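Long-range contacts in putative isomerase (Streptomyces coelicolor A3, PDB 2OQH), which is a putative isomerase of the enolase superfamily that may dehydrate D-glucarate to 5-dehydro-4-deoxy-D-glucarate: residues S42-W47 with W105-K110; A150-A155 with L182-E187. All blocks are in the same frame, centred on the assembly; numbering follows the deposited sequence.

Interaction 1: S42-W47 with W105-K110; sequences SGVEGW and WDAMGK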
loop_
_atom_site.group_PDB
_atom_site.type_symbol
_atom_site.label_atom_id
_atom_site.label_comp_id
_atom_site.label_asym_id
_atom_site.label_seq_id
_atom_site.Cartn_x
_atom_site.Cartn_y
_atom_site.Cartn_z
ATOM N N SER A 42 -0.970 15.713 27.220
ATOM C CA SER A 42 0.424 15.692 27.649
ATOM C C SER A 42 1.209 16.630 26.736
ATOM O O SER A 42 2.376 16.932 26.987
ATOM C CB SER A 42 1.016 14.285 27.537
ATOM O OG SER A 42 1.395 14.008 26.196
ATOM N N GLY A 43 0.553 17.100 25.682
ATOM C CA GLY A 43 1.217 17.974 24.732
ATOM C C GLY A 43 1.647 17.166 23.518
ATOM O O GLY A 43 1.955 17.722 22.463
ATOM N N VAL A 44 1.663 15.843 23.663
ATOM C CA VAL A 44 2.052 14.971 22.562
ATOM C C VAL A 44 0.986 14.937 21.479
ATOM O O VAL A 44 -0.210 14.843 21.777
ATOM C CB VAL A 44 2.305 13.529 23.047
ATOM C CG1 VAL A 44 2.301 12.567 21.855
ATOM C CG2 VAL A 44 3.643 13.458 23.760
ATOM N N GLU A 45 1.432 15.005 20.223
ATOM C CA GLU A 45 0.540 14.983 19.063
ATOM C C GLU A 45 0.901 13.855 18.106
ATOM O O GLU A 45 2.075 13.576 17.884
ATOM C CB GLU A 45 0.613 16.308 18.295
ATOM C CG GLU A 45 0.091 17.515 19.061
ATOM C CD GLU A 45 0.123 18.804 18.254
ATOM O OE1 GLU A 45 -0.453 19.801 18.734
ATOM O OE2 GLU A 45 0.716 18.835 17.152
ATOM N N GLY A 46 -0.116 13.213 17.538
ATOM C CA GLY A 46 0.126 12.141 16.590
ATOM C C GLY A 46 -0.494 12.485 15.246
ATOM O O GLY A 46 -1.575 13.078 15.199
ATOM N N TRP A 47 0.176 12.118 14.155
ATOM C CA TRP A 47 -0.332 12.407 12.820
ATOM C C TRP A 47 -0.572 11.157 11.997
ATOM O O TRP A 47 0.158 10.171 12.110
ATOM C CB TRP A 47 0.636 13.312 12.056
ATOM C CG TRP A 47 0.759 14.673 12.653
ATOM C CD1 TRP A 47 1.551 15.038 13.696
ATOM C CD2 TRP A 47 0.022 15.843 12.274
ATOM N NE1 TRP A 47 1.357 16.367 13.994
ATOM C CE2 TRP A 47 0.423 16.885 13.134
ATOM C CE3 TRP A 47 -0.939 16.111 11.287
ATOM C CZ2 TRP A 47 -0.107 18.182 13.042
ATOM C CZ3 TRP A 47 -1.471 17.405 11.193
ATOM C CH2 TRP A 47 -1.050 18.421 12.068
ATOM N N TRP A 105 -0.532 5.522 17.026
ATOM C CA TRP A 105 0.765 4.864 17.108
ATOM C C TRP A 105 1.867 5.920 17.152
ATOM O O TRP A 105 2.838 5.797 17.892
ATOM C CB TRP A 105 0.989 3.949 15.899
ATOM C CG TRP A 105 0.416 2.568 16.073
ATOM C CD1 TRP A 105 -0.780 2.106 15.602
ATOM C CD2 TRP A 105 1.022 1.475 16.769
ATOM N NE1 TRP A 105 -0.952 0.788 15.960
ATOM C CE2 TRP A 105 0.139 0.377 16.678
ATOM C CE3 TRP A 105 2.232 1.316 17.467
ATOM C CZ2 TRP A 105 0.426 -0.865 17.260
ATOM C CZ3 TRP A 105 2.516 0.080 18.048
ATOM C CH2 TRP A 105 1.616 -0.993 17.938
ATOM N N ASP A 106 1.712 6.953 16.333
ATOM C CA ASP A 106 2.684 8.034 16.287
ATOM C C ASP A 106 2.745 8.681 17.676
ATOM O O ASP A 106 3.829 8.913 18.210
ATOM C CB ASP A 106 2.263 9.046 15.219
ATOM C CG ASP A 106 3.295 10.140 14.993
ATOM O OD1 ASP A 106 4.513 9.842 15.005
ATOM O OD2 ASP A 106 2.872 11.298 14.777
ATOM N N ALA A 107 1.580 8.944 18.261
ATOM C CA ALA A 107 1.500 9.544 19.592
ATOM C C ALA A 107 2.118 8.622 20.650
ATOM O O ALA A 107 2.768 9.089 21.584
ATOM C CB ALA A 107 0.044 9.845 19.943
HETATM N N MSE A 108 1.907 7.316 20.499
HETATM C CA MSE A 108 2.448 6.327 21.429
HETATM C C MSE A 108 3.973 6.320 21.403
HETATM O O MSE A 108 4.625 6.231 22.446
HETATM C CB MSE A 108 1.928 4.924 21.077
HETATM C CG MSE A 108 0.506 4.620 21.559
HETATM SE SE MSE A 108 -0.112 2.895 20.867
HETATM C CE MSE A 108 -1.467 3.547 19.678
ATOM N N GLY A 109 4.537 6.394 20.204
ATOM C CA GLY A 109 5.982 6.400 20.073
ATOM C C GLY A 109 6.561 7.652 20.703
ATOM O O GLY A 109 7.602 7.612 21.357
ATOM N N LYS A 110 5.880 8.771 20.507
ATOM C CA LYS A 110 6.327 10.038 21.068
ATOM C C LYS A 110 6.193 10.000 22.584
ATOM O O LYS A 110 7.094 10.431 23.300
ATOM C CB LYS A 110 5.508 11.190 20.475
ATOM C CG LYS A 110 5.769 11.382 18.991
ATOM C CD LYS A 110 4.941 12.497 18.382
ATOM C CE LYS A 110 5.320 12.676 16.918
ATOM N NZ LYS A 110 4.551 13.759 16.242
#
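In the N-terminal capping domain typical of the enolase superfamily, a three-stranded antiparallel sheet is followed by helices, and here helix 85-112 runs along the outer edge of the last strand, 45-51. Gly46 and Ala107 mark the closest backbone passage, with their CA atoms 4.2 Å apart. Because Gly46 puts no side chain between them, the axes of the short segments come within 6.2 Å, running roughly antiparallel at 140°. Two helix side chains then take up the backbone groups that point away from strand 31-40. Asp106, with CG anti to its own backbone nitrogen (chi1 -174°), reaches toward the strand, and its OD2 accepts the peptide hydrogen of Trp47 N at 2.9 Å through the anti lone pair, at 159°. One turn on, the extended chain of Lys110 passes beside the strand and gives a hydrogen bond from NZ to Glu45 O at 3.0 Å, the nitrogen lying somewhat outside the carbonyl plane. A weak hydrogen bond of 3.3 Å, part of a salt bridge within the helix, runs from Lys110 NZ to Asp106 OD2, so that carboxylate oxygen has two donors and probably feels the lysine's charge, while OD1 takes the amide of Leu353. Toward the start of the strand, Val44 CG1 rests 4.0 Å from Ala107 CB and 3.8 Å from Lys110 CB. Along the strand's other edge Gly46 makes backbone hydrogen bonds with Val38 of strand 31-40; the Trp47 ring meets that of Trp11 on strand 5-15, and helix 359-368 touches the same indole through Leu362.

Interaction 2: A150-A155 with L182-E187; sequences AMAEHA and LRAVRE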
loop_
_atom_site.group_PDB
_atom_site.type_symbol
_atom_site.label_atom_id
_atom_site.label_comp_id
_atom_site.label_asym_id
_atom_site.label_seq_id
_atom_site.Cartn_x
_atom_site.Cartn_y
_atom_site.Cartn_z
ATOM N N ALA A 150 8.238 -0.392 -27.261
ATOM C CA ALA A 150 8.179 0.911 -26.618
ATOM C C ALA A 150 8.208 0.773 -25.101
ATOM O O ALA A 150 8.948 1.483 -24.419
ATOM C CB ALA A 150 6.913 1.648 -27.055
HETATM N N MSE A 151 7.398 -0.146 -24.583
HETATM C CA MSE A 151 7.318 -0.383 -23.147
HETATM C C MSE A 151 8.626 -0.959 -22.613
HETATM O O MSE A 151 9.084 -0.564 -21.548
HETATM C CB MSE A 151 6.160 -1.338 -22.833
HETATM C CG MSE A 151 4.775 -0.815 -23.203
HETATM SE SE MSE A 151 4.177 0.668 -22.087
HETATM C CE MSE A 151 3.615 -0.361 -20.536
ATOM N N ALA A 152 9.226 -1.884 -23.358
ATOM C CA ALA A 152 10.483 -2.503 -22.947
ATOM C C ALA A 152 11.584 -1.451 -22.810
ATOM O O ALA A 152 12.368 -1.479 -21.861
ATOM C CB ALA A 152 10.889 -3.568 -23.955
ATOM N N GLU A 153 11.647 -0.529 -23.770
ATOM C CA GLU A 153 12.639 0.543 -23.729
ATOM C C GLU A 153 12.397 1.408 -22.498
ATOM O O GLU A 153 13.330 1.746 -21.774
ATOM C CB GLU A 153 12.540 1.409 -24.985
ATOM C CG GLU A 153 13.363 0.904 -26.154
ATOM C CD GLU A 153 13.023 1.621 -27.444
ATOM O OE1 GLU A 153 12.948 2.872 -27.440
ATOM O OE2 GLU A 153 12.830 0.929 -28.464
ATOM N N HIS A 154 11.137 1.763 -22.266
ATOM C CA HIS A 154 10.790 2.581 -21.111
ATOM C C HIS A 154 11.136 1.851 -19.821
ATOM O O HIS A 154 11.639 2.451 -18.877
ATOM C CB HIS A 154 9.300 2.911 -21.106
ATOM C CG HIS A 154 8.891 3.785 -19.963
ATOM N ND1 HIS A 154 9.329 5.084 -19.830
ATOM C CD2 HIS A 154 8.106 3.539 -18.888
ATOM C CE1 HIS A 154 8.831 5.603 -18.720
ATOM N NE2 HIS A 154 8.085 4.685 -18.132
ATOM N N ALA A 155 10.857 0.551 -19.792
ATOM C CA ALA A 155 11.139 -0.269 -18.626
ATOM C C ALA A 155 12.630 -0.221 -18.321
ATOM O O ALA A 155 13.036 0.029 -17.183
ATOM C CB ALA A 155 10.692 -1.714 -18.880
ATOM N N LEU A 182 4.786 -7.956 -21.688
ATOM C CA LEU A 182 5.592 -8.668 -20.707
ATOM C C LEU A 182 6.735 -9.458 -21.344
ATOM O O LEU A 182 7.836 -9.513 -20.797
ATOM C CB LEU A 182 4.697 -9.587 -19.866
ATOM C CG LEU A 182 3.675 -8.834 -19.008
ATOM C CD1 LEU A 182 2.650 -9.802 -18.436
ATOM C CD2 LEU A 182 4.402 -8.077 -17.898
ATOM N N ARG A 183 6.481 -10.062 -22.501
ATOM C CA ARG A 183 7.515 -10.831 -23.190
ATOM C C ARG A 183 8.669 -9.910 -23.570
ATOM O O ARG A 183 9.835 -10.253 -23.384
ATOM C CB ARG A 183 6.950 -11.491 -24.454
ATOM C CG ARG A 183 6.086 -12.702 -24.181
ATOM C CD ARG A 183 5.336 -13.146 -25.421
ATOM N NE ARG A 183 4.616 -14.394 -25.184
ATOM C CZ ARG A 183 3.656 -14.866 -25.971
ATOM N NH1 ARG A 183 3.290 -14.192 -27.058
ATOM N NH2 ARG A 183 3.053 -16.011 -25.665
ATOM N N ALA A 184 8.326 -8.738 -24.098
ATOM C CA ALA A 184 9.315 -7.747 -24.512
ATOM C C ALA A 184 10.100 -7.248 -23.304
ATOM O O ALA A 184 11.330 -7.185 -23.332
ATOM C CB ALA A 184 8.624 -6.583 -25.200
ATOM N N VAL A 185 9.388 -6.896 -22.239
ATOM C CA VAL A 185 10.051 -6.411 -21.044
ATOM C C VAL A 185 11.003 -7.457 -20.479
ATOM O O VAL A 185 12.143 -7.142 -20.147
ATOM C CB VAL A 185 9.031 -6.002 -19.959
ATOM C CG1 VAL A 185 9.753 -5.609 -18.673
ATOM C CG2 VAL A 185 8.208 -4.838 -20.461
ATOM N N ARG A 186 10.539 -8.701 -20.380
ATOM C CA ARG A 186 11.369 -9.781 -19.853
ATOM C C ARG A 186 12.609 -10.014 -20.714
ATOM O O ARG A 186 13.702 -10.234 -20.189
ATOM C CB ARG A 186 10.571 -11.090 -19.763
ATOM C CG ARG A 186 11.430 -12.314 -19.446
ATOM C CD ARG A 186 12.177 -12.139 -18.132
ATOM N NE ARG A 186 11.322 -12.367 -16.973
ATOM C CZ ARG A 186 11.558 -11.872 -15.761
ATOM N NH1 ARG A 186 12.624 -11.106 -15.549
ATOM N NH2 ARG A 186 10.743 -12.164 -14.754
ATOM N N GLU A 187 12.438 -9.978 -22.032
ATOM C CA GLU A 187 13.569 -10.194 -22.930
ATOM C C GLU A 187 14.601 -9.085 -22.729
ATOM O O GLU A 187 15.804 -9.335 -22.796
ATOM C CB GLU A 187 13.110 -10.219 -24.391
ATOM C CG GLU A 187 14.068 -10.958 -25.330
ATOM C CD GLU A 187 13.616 -10.918 -26.785
ATOM O OE1 GLU A 187 13.836 -9.876 -27.446
ATOM O OE2 GLU A 187 13.029 -11.921 -27.263
#
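Ala155 N donates to Met151 O at 2.7 Å, a turn of helix 147-162 that presents its alanine side to the neighbouring helix; no hydrogen bond crosses between the two segments. Ala152 sits at the centre: its CB lies 3.7 Å from Ala184 O and 4.0 Å from Ala184 CB, so a single methyl leans on the backbone and side chain of the same residue. The small side chains bring Ala152 CA to 4.4 Å from Val185 CA and the axes of the two short segments to 8.1 Å, at a signed crossing angle of -39°. These are consecutive outer helices of the TIM barrel, joined through strand 166-170, and their N-to-C directions agree broadly, as expected for successive outer helices of the barrel. Val185 spreads its two methyls over Ala152 and Ala155. With CG1 anti to the backbone nitrogen (chi1 175°), that methyl meets Ala155 CB at 4.0 Å, while CG2, anti to the carbonyl carbon, lies 4.1 Å from Ala152 CA. Inward, Val185 also touches Leu194 of strand 193-197, and the selenomethionine at Met151, whose tip turns away from the partner helix, packs on Leu169 of strand 166-170.

In the fold
The two interactions lie on opposite sides of the chain's centre, 46 Å apart between centres and about 32 Å between nearest atoms, so neither touches the other. Interaction 1 belongs to the capping domain and interaction 2 to the barrel's outer helical layer; both are peripheral, with their centres 23 and 25 Å from the chain's centre. In this superfamily the active site lies at the C-terminal ends of the barrel strands, covered by the capping domain. The contacts also differ in character: hydrogen bonds cross between the segments of interaction 1, whereas none crosses in interaction 2.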